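NalD (PDB 5DAJ) acts as the secondary repressor of the MexAB-OprM multidrug efflux pump in Pseudomonas aeruginosa, probably binding DNA as other TetR-family regulators do, and binds novobiocin. Local coordinates at residues A[12-23]-A[50-61]. Residues are numbered along the deposited sequence; the frame is centred on the assembly and turned at random.
Sequences RTAILLAAEELF and HFQNKAHLFNEM
Leu57 and Met61, one turn apart on helix 54-61, enter helix 12-23 as knobs into holes. Leu57 sits among Ile15, Leu16, Ala19 and Phe23; its CD2 lies 3.7 Å from Ala19 CB, where the small methyl leaves room for a branched neighbour. Met61, a selenomethionine, fills the next hole, among Leu16, Ala19, Glu20 and Phe23. With CG anti to the backbone N (chi1 -174°) its unbranched chain runs out extended, then bends at chi3 to lay CE against the helix backbone. The two helices are nearly perpendicular, crossing at -97°, with axes 10.4 Å apart at closest approach.

Aromatic rings flank the knobs. On the Ile15 and Leu16 side, Phe51 brings its CE2-CZ rim to their aliphatic branches, with CE2 3.5 Å from Ile15 CG2 and CZ 3.7 Å from Leu16 CG. On the other, Phe23 makes a Met-aromatic contact, SE of Met61 lying at the ring edge 5.2 Å from its centroid, while CE2 of Phe23 meets the edge of Phe58.

Arg12 suits the partly exposed margin because its long chain serves both apolar and charged neighbours. Its CG forms a CH-pi contact over the His50 ring, and CZ of Phe51 lies over one face of the guanidinium, off its centre, the planes 35° apart. In the guanidinium plane, NH2 donates to Glu60 OE1 at 3.1 Å in a salt bridge, reaching the anti side of the carboxylate.

Asn53 N-caps the helix that carries Leu57 and Met61, accepting from His56 N at 2.8 Å. The contact as a whole joins helix 6-26, the first of the TetR-type DNA-binding domain, to the end of the predicted helix-turn-helix and the helix that follows. Helix 33-40 packs on Ile15 and Ala19, whereas helix 103-114 meets Phe23 and Phe58, and helix 123-145 also touches Phe58.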
ATOM      1  N   ARG A  12       5.780  28.982  -8.292  1.00 51.25           N
ATOM      2  CA  ARG A  12       5.224  27.845  -7.534  1.00 43.06           C
ATOM      3  C   ARG A  12       5.275  26.533  -8.328  1.00 50.01           C
ATOM      4  O   ARG A  12       5.711  25.493  -7.811  1.00 54.44           O
ATOM      5  CB  ARG A  12       3.773  28.121  -7.115  1.00 51.48           C
ATOM      6  CG  ARG A  12       3.620  28.817  -5.782  1.00 55.85           C
ATOM      7  CD  ARG A  12       2.188  29.211  -5.493  1.00 62.99           C
ATOM      8  NE  ARG A  12       1.318  28.028  -5.470  1.00 75.42           N
ATOM      9  CZ  ARG A  12       1.134  27.213  -4.419  1.00 84.39           C
ATOM     10  NH1 ARG A  12       1.741  27.438  -3.248  1.00 86.61           N
ATOM     11  NH2 ARG A  12       0.321  26.154  -4.530  1.00 86.80           N
ATOM     12  N   THR A  13       4.789  26.582  -9.564  1.00 51.38           N
ATOM     13  CA  THR A  13       4.766  25.400 -10.443  1.00 53.96           C
ATOM     14  C   THR A  13       6.180  24.874 -10.695  1.00 56.09           C
ATOM     15  O   THR A  13       6.409  23.657 -10.654  1.00 61.47           O
ATOM     16  CB  THR A  13       4.101  25.704 -11.799  1.00 56.43           C
ATOM     17  OG1 THR A  13       2.837  26.343 -11.582  1.00 64.27           O
ATOM     18  CG2 THR A  13       3.879  24.421 -12.598  1.00 54.14           C
ATOM     19  N   ALA A  14       7.104  25.796 -10.969  1.00 49.07           N
ATOM     20  CA  ALA A  14       8.513  25.459 -11.219  1.00 46.56           C
ATOM     21  C   ALA A  14       9.118  24.691 -10.053  1.00 47.22           C
ATOM     22  O   ALA A  14       9.756  23.653 -10.245  1.00 60.14           O
ATOM     23  CB  ALA A  14       9.318  26.718 -11.468  1.00 43.51           C
ATOM     24  N   ILE A  15       8.872  25.197  -8.851  1.00 42.94           N
ATOM     25  CA  ILE A  15       9.308  24.549  -7.607  1.00 42.87           C
ATOM     26  C   ILE A  15       8.720  23.131  -7.455  1.00 41.67           C
ATOM     27  O   ILE A  15       9.448  22.192  -7.108  1.00 40.72           O
ATOM     28  CB  ILE A  15       8.962  25.412  -6.356  1.00 44.39           C
ATOM     29  CG1 ILE A  15       9.853  26.660  -6.321  1.00 44.94           C
ATOM     30  CG2 ILE A  15       9.142  24.621  -5.065  1.00 42.08           C
ATOM     31  CD1 ILE A  15       9.428  27.708  -5.312  1.00 46.70           C
ATOM     32  N   LEU A  16       7.414  22.992  -7.688  1.00 39.19           N
ATOM     33  CA  LEU A  16       6.731  21.695  -7.550  1.00 42.22           C
ATOM     34  C   LEU A  16       7.226  20.666  -8.553  1.00 44.55           C
ATOM     35  O   LEU A  16       7.354  19.474  -8.221  1.00 51.16           O
ATOM     36  CB  LEU A  16       5.198  21.838  -7.641  1.00 46.08           C
ATOM     37  CG  LEU A  16       4.549  22.580  -6.467  1.00 49.67           C
ATOM     38  CD1 LEU A  16       3.071  22.823  -6.753  1.00 52.61           C
ATOM     39  CD2 LEU A  16       4.705  21.819  -5.154  1.00 56.07           C
ATOM     40  N   LEU A  17       7.456  21.113  -9.781  1.00 40.87           N
ATOM     41  CA  LEU A  17       8.003  20.230 -10.816  1.00 49.57           C
ATOM     42  C   LEU A  17       9.405  19.729 -10.459  1.00 48.11           C
ATOM     43  O   LEU A  17       9.703  18.540 -10.619  1.00 58.42           O
ATOM     44  CB  LEU A  17       8.046  20.937 -12.174  1.00 56.16           C
ATOM     45  CG  LEU A  17       6.734  20.943 -12.974  1.00 64.79           C
ATOM     46  CD1 LEU A  17       6.886  21.830 -14.197  1.00 71.53           C
ATOM     47  CD2 LEU A  17       6.318  19.533 -13.389  1.00 71.54           C
ATOM     48  N   ALA A  18      10.242  20.642  -9.983  1.00 41.14           N
ATOM     49  CA  ALA A  18      11.595  20.322  -9.503  1.00 43.79           C
ATOM     50  C   ALA A  18      11.575  19.302  -8.368  1.00 44.11           C
ATOM     51  O   ALA A  18      12.257  18.278  -8.428  1.00 48.83           O
ATOM     52  CB  ALA A  18      12.310  21.581  -9.040  1.00 45.14           C
ATOM     53  N   ALA A  19      10.742  19.571  -7.370  1.00 39.80           N
ATOM     54  CA  ALA A  19      10.551  18.656  -6.242  1.00 41.14           C
ATOM     55  C   ALA A  19      10.033  17.276  -6.677  1.00 42.90           C
ATOM     56  O   ALA A  19      10.462  16.243  -6.145  1.00 43.45           O
ATOM     57  CB  ALA A  19       9.596  19.268  -5.227  1.00 45.22           C
ATOM     58  N   GLU A  20       9.078  17.278  -7.610  1.00 41.66           N
ATOM     59  CA  GLU A  20       8.503  16.039  -8.163  1.00 45.12           C
ATOM     60  C   GLU A  20       9.611  15.165  -8.743  1.00 48.88           C
ATOM     61  O   GLU A  20       9.725  13.993  -8.399  1.00 53.93           O
ATOM     62  CB  GLU A  20       7.447  16.360  -9.224  1.00 45.12           C
ATOM     63  CG  GLU A  20       6.756  15.158  -9.857  1.00 49.62           C
ATOM     64  CD  GLU A  20       5.824  15.545 -10.996  1.00 53.31           C
ATOM     65  OE1 GLU A  20       5.160  16.597 -10.914  1.00 50.49           O
ATOM     66  OE2 GLU A  20       5.748  14.782 -11.984  1.00 63.30           O
ATOM     67  N   GLU A  21      10.448  15.758  -9.583  1.00 47.69           N
ATOM     68  CA  GLU A  21      11.588  15.048 -10.196  1.00 43.94           C
ATOM     69  C   GLU A  21      12.603  14.558  -9.145  1.00 55.33           C
ATOM     70  O   GLU A  21      13.045  13.401  -9.190  1.00 57.55           O
ATOM     71  CB  GLU A  21      12.258  15.971 -11.233  1.00 60.04           C
ATOM     72  CG  GLU A  21      13.435  15.513 -12.011  1.00 71.22           C
ATOM     73  CD  GLU A  21      14.391  16.648 -12.363  1.00 83.03           C
ATOM     74  OE1 GLU A  21      15.424  16.900 -11.674  1.00105.33           O
ATOM     75  OE2 GLU A  21      14.070  17.324 -13.342  1.00 92.79           O
ATOM     76  N   LEU A  22      12.941  15.426  -8.192  1.00 51.09           N
ATOM     77  CA  LEU A  22      13.920  15.084  -7.138  1.00 53.24           C
ATOM     78  C   LEU A  22      13.420  13.998  -6.186  1.00 52.98           C
ATOM     79  O   LEU A  22      14.133  13.020  -5.939  1.00 56.75           O
ATOM     80  CB  LEU A  22      14.355  16.309  -6.330  1.00 52.98           C
ATOM     81  CG  LEU A  22      15.616  16.996  -6.856  1.00 56.65           C
ATOM     82  CD1 LEU A  22      15.274  17.987  -7.952  1.00 59.80           C
ATOM     83  CD2 LEU A  22      16.348  17.696  -5.728  1.00 63.55           C
ATOM     84  N   PHE A  23      12.213  14.184  -5.652  1.00 47.74           N
ATOM     85  CA  PHE A  23      11.575  13.178  -4.787  1.00 47.88           C
ATOM     86  C   PHE A  23      11.550  11.822  -5.473  1.00 54.35           C
ATOM     87  O   PHE A  23      11.889  10.803  -4.864  1.00 55.38           O
ATOM     88  CB  PHE A  23      10.127  13.552  -4.436  1.00 45.30           C
ATOM     89  CG  PHE A  23       9.978  14.708  -3.484  1.00 43.31           C
ATOM     90  CD1 PHE A  23      11.030  15.166  -2.685  1.00 43.77           C
ATOM     91  CD2 PHE A  23       8.741  15.320  -3.355  1.00 43.70           C
ATOM     92  CE1 PHE A  23      10.848  16.218  -1.811  1.00 43.17           C
ATOM     93  CE2 PHE A  23       8.554  16.382  -2.479  1.00 42.27           C
ATOM     94  CZ  PHE A  23       9.608  16.828  -1.704  1.00 41.13           C
ATOM     95  N   HIS A  50       6.967  30.343  -0.327  1.00 48.01           N
ATOM     96  CA  HIS A  50       5.770  29.763  -0.955  1.00 50.47           C
ATOM     97  C   HIS A  50       5.178  28.548  -0.254  1.00 51.12           C
ATOM     98  O   HIS A  50       3.959  28.322  -0.324  1.00 56.74           O
ATOM     99  CB  HIS A  50       6.062  29.402  -2.415  1.00 52.78           C
ATOM    100  CG  HIS A  50       6.218  30.603  -3.282  1.00 51.88           C
ATOM    101  ND1 HIS A  50       5.197  31.513  -3.451  1.00 59.59           N
ATOM    102  CD2 HIS A  50       7.267  31.071  -3.995  1.00 41.59           C
ATOM    103  CE1 HIS A  50       5.603  32.473  -4.261  1.00 56.92           C
ATOM    104  NE2 HIS A  50       6.859  32.234  -4.599  1.00 39.30           N
ATOM    105  N   PHE A  51       6.033  27.742   0.367  1.00 47.86           N
ATOM    106  CA  PHE A  51       5.612  26.433   0.897  1.00 45.45           C
ATOM    107  C   PHE A  51       5.892  26.172   2.369  1.00 48.87           C
ATOM    108  O   PHE A  51       5.492  25.134   2.877  1.00 51.09           O
ATOM    109  CB  PHE A  51       6.217  25.318   0.038  1.00 44.83           C
ATOM    110  CG  PHE A  51       5.726  25.329  -1.379  1.00 42.69           C
ATOM    111  CD1 PHE A  51       4.422  24.914  -1.678  1.00 42.02           C
ATOM    112  CD2 PHE A  51       6.544  25.768  -2.409  1.00 43.91           C
ATOM    113  CE1 PHE A  51       3.957  24.920  -2.980  1.00 42.92           C
ATOM    114  CE2 PHE A  51       6.078  25.779  -3.717  1.00 42.62           C
ATOM    115  CZ  PHE A  51       4.783  25.357  -4.001  1.00 43.46           C
ATOM    116  N   GLN A  52       6.572  27.098   3.051  1.00 56.37           N
ATOM    117  CA  GLN A  52       6.846  27.032   4.510  1.00 54.08           C
ATOM    118  C   GLN A  52       7.754  25.888   4.955  1.00 55.17           C
ATOM    119  O   GLN A  52       8.838  26.126   5.493  1.00 59.91           O
ATOM    120  CB  GLN A  52       5.559  27.017   5.315  1.00 57.42           C
ATOM    121  CG  GLN A  52       4.759  28.311   5.223  1.00 67.35           C
ATOM    122  CD  GLN A  52       3.712  28.250   4.136  1.00 69.46           C
ATOM    123  OE1 GLN A  52       2.713  27.520   4.256  1.00 87.32           O
ATOM    124  NE2 GLN A  52       3.920  29.010   3.063  1.00 67.95           N
ATOM    125  N   ASN A  53       7.308  24.660   4.736  1.00 48.07           N
ATOM    126  CA  ASN A  53       8.089  23.481   5.080  1.00 50.58           C
ATOM    127  C   ASN A  53       7.902  22.363   4.066  1.00 47.20           C
ATOM    128  O   ASN A  53       7.011  22.418   3.217  1.00 49.24           O
ATOM    129  CB  ASN A  53       7.699  23.016   6.485  1.00 53.35           C
ATOM    130  CG  ASN A  53       6.227  22.650   6.591  1.00 56.14           C
ATOM    131  OD1 ASN A  53       5.796  21.644   6.045  1.00 56.31           O
ATOM    132  ND2 ASN A  53       5.455  23.449   7.318  1.00 57.72           N
ATOM    133  N   LYS A  54       8.717  21.323   4.206  1.00 49.95           N
ATOM    134  CA  LYS A  54       8.711  20.192   3.273  1.00 47.94           C
ATOM    135  C   LYS A  54       7.366  19.462   3.232  1.00 45.81           C
ATOM    136  O   LYS A  54       6.918  19.044   2.169  1.00 47.69           O
ATOM    137  CB  LYS A  54       9.835  19.190   3.607  1.00 50.82           C
ATOM    138  CG  LYS A  54      10.172  18.259   2.446  1.00 51.83           C
ATOM    139  CD  LYS A  54      10.997  17.059   2.850  1.00 51.21           C
ATOM    140  CE  LYS A  54      12.396  17.435   3.255  1.00 54.93           C
ATOM    141  NZ  LYS A  54      13.242  16.218   3.396  1.00 62.10           N
ATOM    142  N   ALA A  55       6.753  19.270   4.397  1.00 49.13           N
ATOM    143  CA  ALA A  55       5.468  18.545   4.516  1.00 49.06           C
ATOM    144  C   ALA A  55       4.351  19.251   3.778  1.00 49.52           C
ATOM    145  O   ALA A  55       3.538  18.612   3.110  1.00 51.67           O
ATOM    146  CB  ALA A  55       5.080  18.353   5.974  1.00 44.68           C
ATOM    147  N   HIS A  56       4.316  20.571   3.916  1.00 52.01           N
ATOM    148  CA  HIS A  56       3.312  21.388   3.240  1.00 52.49           C
ATOM    149  C   HIS A  56       3.531  21.392   1.737  1.00 52.10           C
ATOM    150  O   HIS A  56       2.567  21.363   0.980  1.00 53.05           O
ATOM    151  CB  HIS A  56       3.331  22.819   3.749  1.00 53.46           C
ATOM    152  CG  HIS A  56       2.190  23.650   3.252  1.00 55.44           C
ATOM    153  ND1 HIS A  56       2.373  24.761   2.457  1.00 61.51           N
ATOM    154  CD2 HIS A  56       0.851  23.525   3.418  1.00 57.49           C
ATOM    155  CE1 HIS A  56       1.200  25.295   2.169  1.00 59.55           C
ATOM    156  NE2 HIS A  56       0.261  24.563   2.737  1.00 56.75           N
ATOM    157  N   LEU A  57       4.799  21.445   1.329  1.00 50.38           N
ATOM    158  CA  LEU A  57       5.181  21.364  -0.085  1.00 49.48           C
ATOM    159  C   LEU A  57       4.661  20.061  -0.682  1.00 48.15           C
ATOM    160  O   LEU A  57       3.960  20.052  -1.692  1.00 44.71           O
ATOM    161  CB  LEU A  57       6.700  21.440  -0.244  1.00 47.45           C
ATOM    162  CG  LEU A  57       7.220  21.670  -1.665  1.00 51.73           C
ATOM    163  CD1 LEU A  57       8.576  22.354  -1.635  1.00 53.98           C
ATOM    164  CD2 LEU A  57       7.324  20.380  -2.470  1.00 55.13           C
ATOM    165  N   PHE A  58       4.997  18.966  -0.012  1.00 50.07           N
ATOM    166  CA  PHE A  58       4.569  17.619  -0.404  1.00 51.60           C
ATOM    167  C   PHE A  58       3.048  17.522  -0.538  1.00 50.15           C
ATOM    168  O   PHE A  58       2.537  16.900  -1.457  1.00 56.52           O
ATOM    169  CB  PHE A  58       5.071  16.608   0.625  1.00 50.92           C
ATOM    170  CG  PHE A  58       4.757  15.182   0.290  1.00 47.19           C
ATOM    171  CD1 PHE A  58       5.435  14.538  -0.710  1.00 52.74           C
ATOM    172  CD2 PHE A  58       3.794  14.493   0.987  1.00 50.92           C
ATOM    173  CE1 PHE A  58       5.162  13.214  -1.008  1.00 54.16           C
ATOM    174  CE2 PHE A  58       3.510  13.172   0.690  1.00 55.22           C
ATOM    175  CZ  PHE A  58       4.202  12.530  -0.315  1.00 51.38           C
ATOM    176  N   ASN A  59       2.346  18.156   0.389  1.00 49.23           N
ATOM    177  CA  ASN A  59       0.886  18.165   0.403  1.00 53.17           C
ATOM    178  C   ASN A  59       0.271  18.947  -0.764  1.00 56.77           C
ATOM    179  O   ASN A  59      -0.722  18.511  -1.362  1.00 59.27           O
ATOM    180  CB  ASN A  59       0.382  18.741   1.727  1.00 56.15           C
ATOM    181  CG  ASN A  59      -0.823  18.003   2.259  1.00 64.58           C
ATOM    182  OD1 ASN A  59      -1.838  18.601   2.544  1.00 77.98           O
ATOM    183  ND2 ASN A  59      -0.720  16.687   2.383  1.00 76.08           N
ATOM    184  N   GLU A  60       0.851  20.110  -1.054  1.00 49.96           N
ATOM    185  CA  GLU A  60       0.457  20.923  -2.206  1.00 49.86           C
ATOM    186  C   GLU A  60       0.677  20.158  -3.502  1.00 49.81           C
ATOM    187  O   GLU A  60      -0.109  20.281  -4.442  1.00 49.35           O
ATOM    188  CB  GLU A  60       1.250  22.236  -2.245  1.00 51.03           C
ATOM    189  CG  GLU A  60       0.863  23.231  -1.164  1.00 57.36           C
ATOM    190  CD  GLU A  60      -0.567  23.728  -1.299  1.00 63.64           C
ATOM    191  OE1 GLU A  60      -0.913  24.298  -2.360  1.00 76.15           O
ATOM    192  OE2 GLU A  60      -1.351  23.515  -0.342  1.00 64.67           O
HETATM  193  N   MSE A  61       1.736  19.358  -3.531  1.00 48.60           N
HETATM  194  CA  MSE A  61       2.048  18.525  -4.690  1.00 53.32           C
HETATM  195  C   MSE A  61       0.960  17.498  -4.899  1.00 53.08           C
HETATM  196  O   MSE A  61       0.410  17.370  -5.988  1.00 56.31           O
HETATM  197  CB  MSE A  61       3.409  17.848  -4.521  1.00 55.78           C
HETATM  198  CG  MSE A  61       3.846  17.085  -5.768  1.00 58.64           C
HETATM  199 SE   MSE A  61       5.481  16.065  -5.380  1.00 68.13          SE
HETATM  200  CE  MSE A  61       6.593  17.644  -5.647  1.00 68.91           C
TER